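Local coordinates for protein glutaredoxin (Populus tremula x Populus tremuloides, PDB 2E7P) that binds a [2Fe-2S] cluster together with glutathione and probably reduces disulfides at the expense of glutathione, as a thioredoxin-fold glutaredoxin of the CPYC subfamily, at residues C[34-37]-C[38-42]; C[48-52]-C[53-57]; C[77-81]-C[82-86]. All coordinates share one frame; numbering follows the deposited sequence.

Contact 1. Residues C[34-37]-C[38-42]; sequences NRVK and QLLTQ. With GSH (glutathione), chain G.
Q38, L39, L40 and T41 each give their backbone N-H to the carbonyl four residues earlier, from N34 to K37, so 34-37 and 38-42 are successive turns of one alpha-helix. This is helix 31-42, the crossover helix of the beta-alpha-beta unit between strands 22-26 and 48-51 of the thioredoxin fold. The L39 N to R35 O bond, 2.9 Å with 167° at the hydrogen, is nearly straight.

On one flank R35 has CG anti to its own backbone N (chi1 -179°), and a bend at chi2 turns the chain along the helix. NH1 then bonds OE1 of Q38 at 2.9 Å, but from above the amide plane, the two flat groups standing 84° apart. L39 lies over one guanidinium face, its CD1 3.9 Å above the centre. V36 and L40 run side by side on another flank, CG1 to CD1 3.9 Å, and pack on V24 of strand 22-26. Near the cluster end, ND2 of N34 comes within 3.5 Å of SG2 of a glutathione hydrogen-bonded to a second subunit. K37 O accepts two bonds of 2.9 Å, from T41 N and T41 OG1, which approach opposite faces of its carbonyl plane.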
loop_
_atom_site.group_PDB
_atom_site.type_symbol
_atom_site.label_atom_id
_atom_site.label_comp_id
_atom_site.label_asym_id
_atom_site.label_seq_id
_atom_site.Cartn_x
_atom_site.Cartn_y
_atom_site.Cartn_z
ATOM N N ASN C 34 3.503 5.709 1.307
ATOM C CA ASN C 34 4.951 5.971 1.059
ATOM C C ASN C 34 5.292 7.012 -0.005
ATOM O O ASN C 34 6.262 7.728 0.128
ATOM C CB ASN C 34 5.676 4.663 0.748
ATOM C CG ASN C 34 5.591 3.679 1.928
ATOM O OD1 ASN C 34 5.415 4.105 3.066
ATOM N ND2 ASN C 34 5.666 2.383 1.653
ATOM N N ARG C 35 4.496 7.069 -1.076
ATOM C CA ARG C 35 4.653 8.090 -2.130
ATOM C C ARG C 35 4.400 9.517 -1.564
ATOM O O ARG C 35 5.148 10.464 -1.833
ATOM C CB ARG C 35 3.704 7.766 -3.306
ATOM C CG ARG C 35 3.761 8.755 -4.540
ATOM C CD ARG C 35 5.142 8.834 -5.201
ATOM N NE ARG C 35 5.112 9.760 -6.332
ATOM C CZ ARG C 35 6.077 10.630 -6.639
ATOM N NH1 ARG C 35 7.182 10.699 -5.900
ATOM N NH2 ARG C 35 5.925 11.450 -7.692
ATOM N N VAL C 36 3.362 9.668 -0.759
ATOM C CA VAL C 36 3.167 10.944 -0.069
ATOM C C VAL C 36 4.350 11.322 0.822
ATOM O O VAL C 36 4.823 12.454 0.798
ATOM C CB VAL C 36 1.854 10.931 0.730
ATOM C CG1 VAL C 36 1.817 12.074 1.771
ATOM C CG2 VAL C 36 0.693 11.039 -0.255
ATOM N N LYS C 37 4.848 10.367 1.585
ATOM C CA LYS C 37 6.012 10.582 2.438
ATOM C C LYS C 37 7.225 11.003 1.609
ATOM O O LYS C 37 7.980 11.889 2.023
ATOM C CB LYS C 37 6.307 9.277 3.213
ATOM C CG LYS C 37 5.303 9.018 4.346
ATOM C CD LYS C 37 5.370 7.580 4.753
ATOM C CE LYS C 37 4.182 7.194 5.665
ATOM N NZ LYS C 37 4.418 5.862 6.253
ATOM N N GLN C 38 7.431 10.319 0.482
ATOM C CA GLN C 38 8.497 10.653 -0.470
ATOM C C GLN C 38 8.394 12.113 -0.945
ATOM O O GLN C 38 9.361 12.850 -0.920
ATOM C CB GLN C 38 8.440 9.717 -1.689
ATOM C CG GLN C 38 9.631 9.937 -2.681
ATOM C CD GLN C 38 9.605 8.959 -3.829
ATOM O OE1 GLN C 38 8.541 8.625 -4.342
ATOM N NE2 GLN C 38 10.787 8.507 -4.259
ATOM N N LEU C 39 7.204 12.509 -1.377
ATOM C CA LEU C 39 6.951 13.883 -1.829
ATOM C C LEU C 39 7.132 14.910 -0.733
ATOM O O LEU C 39 7.685 15.964 -0.975
ATOM C CB LEU C 39 5.532 13.984 -2.434
ATOM C CG LEU C 39 5.496 13.245 -3.778
ATOM C CD1 LEU C 39 4.061 12.985 -4.281
ATOM C CD2 LEU C 39 6.412 14.023 -4.824
ATOM N N LEU C 40 6.694 14.614 0.483
ATOM C CA LEU C 40 6.985 15.535 1.615
ATOM C C LEU C 40 8.478 15.642 1.939
ATOM O O LEU C 40 9.017 16.738 2.088
ATOM C CB LEU C 40 6.160 15.190 2.869
ATOM C CG LEU C 40 4.652 15.353 2.645
ATOM C CD1 LEU C 40 3.875 14.668 3.797
ATOM C CD2 LEU C 40 4.275 16.851 2.525
ATOM N N THR C 41 9.151 14.504 2.033
ATOM C CA THR C 41 10.596 14.507 2.279
ATOM C C THR C 41 11.328 15.249 1.149
ATOM O O THR C 41 12.281 15.976 1.411
ATOM C CB THR C 41 11.128 13.060 2.383
ATOM O OG1 THR C 41 10.460 12.374 3.447
ATOM C CG2 THR C 41 12.660 12.982 2.580
ATOM N N GLN C 42 10.888 15.071 -0.096
ATOM C CA GLN C 42 11.534 15.737 -1.239
ATOM C C GLN C 42 11.436 17.261 -1.115
ATOM O O GLN C 42 12.394 17.969 -1.378
ATOM C CB GLN C 42 10.928 15.277 -2.566
ATOM C CG GLN C 42 11.492 16.033 -3.810
ATOM C CD GLN C 42 10.841 15.591 -5.103
ATOM O OE1 GLN C 42 9.646 15.286 -5.131
ATOM N NE2 GLN C 42 11.609 15.532 -6.165
HETATM N N1 GSH G . 8.185 -5.536 6.927
HETATM C CA1 GSH G . 9.234 -4.788 6.234
HETATM C C1 GSH G . 10.242 -4.394 7.271
HETATM O O11 GSH G . 11.334 -3.865 6.970
HETATM O O12 GSH G . 9.925 -4.587 8.458
HETATM C CB1 GSH G . 8.557 -3.545 5.634
HETATM C CG1 GSH G . 9.459 -2.565 4.837
HETATM C CD1 GSH G . 8.657 -1.704 3.838
HETATM O OE1 GSH G . 7.443 -1.825 3.746
HETATM N N2 GSH G . 9.330 -0.813 3.102
HETATM C CA2 GSH G . 8.716 -0.002 2.065
HETATM C C2 GSH G . 9.275 -0.503 0.765
HETATM O O2 GSH G . 10.412 -0.931 0.749
HETATM C CB2 GSH G . 9.236 1.413 2.192
HETATM S SG2 GSH G . 8.518 2.236 3.624
HETATM N N3 GSH G . 8.554 -0.444 -0.364
HETATM C CA3 GSH G . 9.022 -0.880 -1.680
HETATM C C3 GSH G . 10.057 0.086 -2.233
HETATM O O31 GSH G . 10.344 1.156 -1.638
HETATM O O32 GSH G . 10.634 -0.182 -3.306
#

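Contact 2. Residues C[48-52]-C[53-57]; sequences KVVEL and DELSD
E51 and L52, where strand 48-51 runs out, offer their carbonyls to the two N-H groups that follow the bend. E54 N bonds E51 O at 3.1 Å and L55 N bonds L52 O at 3.2 Å. Both are i to i+3 bonds whose donors stand well above the carbonyl plane, 53° and 62° out of it, consistent with the tight winding of a 3-10 turn. Before the bend, K48, V50 and L52 make backbone hydrogen bonds with strand 22-26.

Three carboxylates gather here, each with partners outside the bend. E51 OE1 lies 4.3 Å from D53 OD1, a like-charge approach probably eased because E51 OE2 is paired with K37 and OE1 bonds S26 OG. The D53 torsion (chi1 55°) turns the carboxylate back, so that OD1 lies 3.8 Å from E51 CB while OD2 bonds T28 OG1. E54 runs alongside E51, and its OE2 makes a salt bridge with R35 of a second subunit. On the apolar side V50 CG1 meets L55 CD1 at 3.7 Å, the side chains crossing at about a right angle.

D53 also packs on K27, a glutathione-binding residue. The arrangement is a strand-to-helix connection of the thioredoxin fold, its 3-10 turn leading from edge strand 48-51 toward helix 58-69.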
loop_
_atom_site.group_PDB
_atom_site.type_symbol
_atom_site.label_atom_id
_atom_site.label_comp_id
_atom_site.label_asym_id
_atom_site.label_seq_id
_atom_site.Cartn_x
_atom_site.Cartn_y
_atom_site.Cartn_z
ATOM N N LYS C 48 4.006 14.680 10.692
ATOM C CA LYS C 48 3.693 13.614 11.615
ATOM C C LYS C 48 2.905 12.523 10.878
ATOM O O LYS C 48 1.996 12.813 10.123
ATOM C CB LYS C 48 2.884 14.192 12.769
ATOM C CG LYS C 48 2.282 13.160 13.656
ATOM C CD LYS C 48 1.486 13.806 14.752
ATOM C CE LYS C 48 0.853 12.727 15.595
ATOM N NZ LYS C 48 0.925 13.160 16.980
ATOM N N VAL C 49 3.269 11.269 11.097
ATOM C CA VAL C 49 2.581 10.164 10.480
ATOM C C VAL C 49 1.760 9.462 11.561
ATOM O O VAL C 49 2.283 9.100 12.623
ATOM C CB VAL C 49 3.548 9.151 9.828
ATOM C CG1 VAL C 49 2.760 8.061 9.174
ATOM C CG2 VAL C 49 4.417 9.834 8.784
ATOM N N VAL C 50 0.473 9.281 11.288
ATOM C CA VAL C 50 -0.369 8.491 12.177
ATOM C C VAL C 50 -0.612 7.201 11.459
ATOM O O VAL C 50 -1.384 7.169 10.548
ATOM C CB VAL C 50 -1.711 9.212 12.437
ATOM C CG1 VAL C 50 -2.616 8.374 13.374
ATOM C CG2 VAL C 50 -1.447 10.633 12.991
ATOM N N GLU C 51 0.076 6.134 11.833
ATOM C CA GLU C 51 -0.175 4.861 11.185
ATOM C C GLU C 51 -1.406 4.227 11.809
ATOM O O GLU C 51 -1.358 3.737 12.929
ATOM C CB GLU C 51 1.047 3.951 11.295
ATOM C CG GLU C 51 2.335 4.595 10.761
ATOM C CD GLU C 51 2.451 4.560 9.228
ATOM O OE1 GLU C 51 1.452 4.285 8.532
ATOM O OE2 GLU C 51 3.557 4.857 8.698
ATOM N N LEU C 52 -2.521 4.218 11.079
ATOM C CA LEU C 52 -3.771 3.774 11.684
ATOM C C LEU C 52 -3.766 2.287 12.062
ATOM O O LEU C 52 -4.385 1.906 13.044
ATOM C CB LEU C 52 -4.966 4.124 10.794
ATOM C CG LEU C 52 -5.285 5.618 10.567
ATOM C CD1 LEU C 52 -6.219 5.778 9.376
ATOM C CD2 LEU C 52 -5.865 6.329 11.804
ATOM N N ASP C 53 -3.063 1.457 11.296
ATOM C CA ASP C 53 -2.991 0.009 11.573
ATOM C C ASP C 53 -2.118 -0.302 12.800
ATOM O O ASP C 53 -1.998 -1.454 13.218
ATOM C CB ASP C 53 -2.481 -0.777 10.331
ATOM C CG ASP C 53 -1.133 -0.260 9.796
ATOM O OD1 ASP C 53 -0.828 0.950 9.909
ATOM O OD2 ASP C 53 -0.359 -1.083 9.255
ATOM N N GLU C 54 -1.484 0.707 13.378
ATOM C CA GLU C 54 -0.703 0.429 14.578
ATOM C C GLU C 54 -1.432 0.923 15.826
ATOM O O GLU C 54 -0.900 0.880 16.914
ATOM C CB GLU C 54 0.703 1.020 14.465
ATOM C CG GLU C 54 1.584 0.267 13.473
ATOM C CD GLU C 54 2.989 0.798 13.421
ATOM O OE1 GLU C 54 3.198 1.996 13.721
ATOM O OE2 GLU C 54 3.901 0.014 13.086
ATOM N N LEU C 55 -2.652 1.404 15.650
ATOM C CA LEU C 55 -3.447 1.907 16.748
ATOM C C LEU C 55 -4.606 0.943 17.008
ATOM O O LEU C 55 -5.205 0.467 16.058
ATOM C CB LEU C 55 -3.971 3.296 16.405
ATOM C CG LEU C 55 -2.907 4.380 16.147
ATOM C CD1 LEU C 55 -3.614 5.635 15.719
ATOM C CD2 LEU C 55 -2.028 4.658 17.378
ATOM N N SER C 56 -4.931 0.667 18.275
ATOM C CA SER C 56 -6.077 -0.197 18.580
ATOM C C SER C 56 -7.404 0.410 18.128
ATOM O O SER C 56 -8.301 -0.311 17.711
ATOM C CB SER C 56 -6.149 -0.565 20.082
ATOM O OG SER C 56 -6.079 0.600 20.896
ATOM N N ASP C 57 -7.523 1.731 18.193
ATOM C CA ASP C 57 -8.722 2.403 17.704
ATOM C C ASP C 57 -8.575 2.906 16.237
ATOM O O ASP C 57 -9.301 3.802 15.798
ATOM C CB ASP C 57 -9.046 3.564 18.640
ATOM C CG ASP C 57 -7.932 4.562 18.694
ATOM O OD1 ASP C 57 -6.775 4.154 18.419
ATOM O OD2 ASP C 57 -8.215 5.739 18.991
#

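Contact 3. Residues C[77-81]-C[82-86]; sequences VFIGG and KQIGG
F78 and Q83 face each other across two antiparallel strands as a non-hydrogen-bonded pair, their side chains side by side and pointing the same way. Q83 keeps CG beside its backbone N and anti to the carbonyl carbon (chi1 -67°), which sets this methylene 3.3 Å from CE1 of F78, with the ring and amide planes 62° apart. Beyond it the extended glutamine carries its OE1 to a water 2.9 Å away, which also makes a weak bond to G81 O. The F78 ring meets W68 of helix 58-69.

I79 points to the face opposite F78, and I84, from a bulge, turns toward its strand, CG1 to CG1 3.6 Å, their chains meeting at a slant. I84 CB also sits 4.2 Å from V77 CG1.

The framework is the beta hairpin of strands 76-79 and 82-85, closed by a type I' turn from I79 to K82 with G80 and G81 at its positive-phi corners. I79 and K82 exchange two bonds, I79 N to K82 O 3.0 Å and K82 N to I79 O 3.1 Å. At the far end I84 and G85 both face V77, a classic beta bulge: I84 N bonds V77 O at 2.8 Å, and V77 N bonds G85 O at 2.9 Å. G86 follows at the N-cap of helix 87-95, where it touches bound glutathione.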
loop_
_atom_site.group_PDB
_atom_site.type_symbol
_atom_site.label_atom_id
_atom_site.label_comp_id
_atom_site.label_asym_id
_atom_site.label_seq_id
_atom_site.Cartn_x
_atom_site.Cartn_y
_atom_site.Cartn_z
ATOM N N VAL C 77 -4.205 13.521 4.089
ATOM C CA VAL C 77 -3.191 14.524 4.391
ATOM C C VAL C 77 -3.789 15.866 4.830
ATOM O O VAL C 77 -4.675 16.412 4.178
ATOM C CB VAL C 77 -2.286 14.790 3.154
ATOM C CG1 VAL C 77 -1.208 15.816 3.492
ATOM C CG2 VAL C 77 -1.655 13.465 2.611
ATOM N N PHE C 78 -3.253 16.391 5.913
ATOM C CA PHE C 78 -3.604 17.701 6.442
ATOM C C PHE C 78 -2.364 18.558 6.484
ATOM O O PHE C 78 -1.282 18.103 6.932
ATOM C CB PHE C 78 -4.108 17.558 7.879
ATOM C CG PHE C 78 -5.483 16.985 7.978
ATOM C CD1 PHE C 78 -6.582 17.827 8.162
ATOM C CD2 PHE C 78 -5.686 15.615 7.882
ATOM C CE1 PHE C 78 -7.892 17.294 8.251
ATOM C CE2 PHE C 78 -6.976 15.064 7.967
ATOM C CZ PHE C 78 -8.081 15.901 8.162
ATOM N N ILE C 79 -2.513 19.790 6.014
ATOM C CA ILE C 79 -1.487 20.783 6.164
ATOM C C ILE C 79 -2.088 22.017 6.832
ATOM O O ILE C 79 -3.089 22.569 6.350
ATOM C CB ILE C 79 -0.828 21.184 4.827
ATOM C CG1 ILE C 79 -0.157 19.969 4.136
ATOM C CG2 ILE C 79 0.169 22.349 5.088
ATOM C CD1 ILE C 79 0.556 20.266 2.790
ATOM N N GLY C 80 -1.463 22.421 7.943
ATOM C CA GLY C 80 -1.947 23.539 8.771
ATOM C C GLY C 80 -3.355 23.261 9.240
ATOM O O GLY C 80 -4.172 24.169 9.322
ATOM N N GLY C 81 -3.662 21.996 9.513
ATOM C CA GLY C 81 -5.010 21.635 10.014
ATOM C C GLY C 81 -6.114 21.635 8.965
ATOM O O GLY C 81 -7.260 21.353 9.278
ATOM N N LYS C 82 -5.758 21.939 7.724
ATOM C CA LYS C 82 -6.692 21.959 6.598
ATOM C C LYS C 82 -6.565 20.656 5.812
ATOM O O LYS C 82 -5.456 20.174 5.599
ATOM C CB LYS C 82 -6.364 23.117 5.652
ATOM C CG LYS C 82 -6.520 24.530 6.248
ATOM C CD LYS C 82 -5.732 25.568 5.395
ATOM C CE LYS C 82 -5.863 27.025 5.918
ATOM N NZ LYS C 82 -5.474 27.978 4.776
ATOM N N GLN C 83 -7.702 20.117 5.369
ATOM C CA GLN C 83 -7.764 18.919 4.547
ATOM C C GLN C 83 -7.145 19.160 3.187
ATOM O O GLN C 83 -7.583 20.048 2.443
ATOM C CB GLN C 83 -9.209 18.462 4.367
ATOM C CG GLN C 83 -9.815 17.992 5.675
ATOM C CD GLN C 83 -11.320 17.993 5.686
ATOM O OE1 GLN C 83 -11.951 18.411 6.678
ATOM N NE2 GLN C 83 -11.922 17.526 4.592
ATOM N N ILE C 84 -6.121 18.375 2.864
ATOM C CA ILE C 84 -5.491 18.486 1.564
ATOM C C ILE C 84 -6.100 17.480 0.593
ATOM O O ILE C 84 -6.685 17.871 -0.418
ATOM C CB ILE C 84 -3.935 18.415 1.668
ATOM C CG1 ILE C 84 -3.389 19.549 2.569
ATOM C CG2 ILE C 84 -3.260 18.393 0.276
ATOM C CD1 ILE C 84 -3.871 21.045 2.239
ATOM N N GLY C 85 -5.981 16.188 0.912
ATOM C CA GLY C 85 -6.521 15.143 0.089
ATOM C C GLY C 85 -5.665 13.902 0.286
ATOM O O GLY C 85 -5.113 13.675 1.359
ATOM N N GLY C 86 -5.553 13.108 -0.764
ATOM C CA GLY C 86 -4.844 11.849 -0.717
ATOM C C GLY C 86 -3.548 11.911 -1.490
ATOM O O GLY C 86 -2.963 12.985 -1.646
HETATM O O HOH W 1 -10.391 20.502 7.988
#

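In the fold
Along the chain the contacts come in series: contact 1 within helix 31-42, contact 2 at the end of strand 48-51, and contact 3 in the hairpin. Contacts 2 and 3 reach the same four-stranded mixed sheet, contact 2 at one outermost strand, 48-51, and contact 3 on strands 76-79 and 82-85 at the other side; their centres are about 17 Å apart and they do not touch. Contact 1, centred about 18 Å from contact 2 and about 14 Å from contact 3, meets both: K37 NZ and E51 OE2 form a 2.8 Å salt bridge, and V36 CG1 packs on V77 CG2 at 3.8 Å. One helix thus touches both contacts, which lie close to glutathione-site residues: K27, on which D53 packs, and G86 in contact 3.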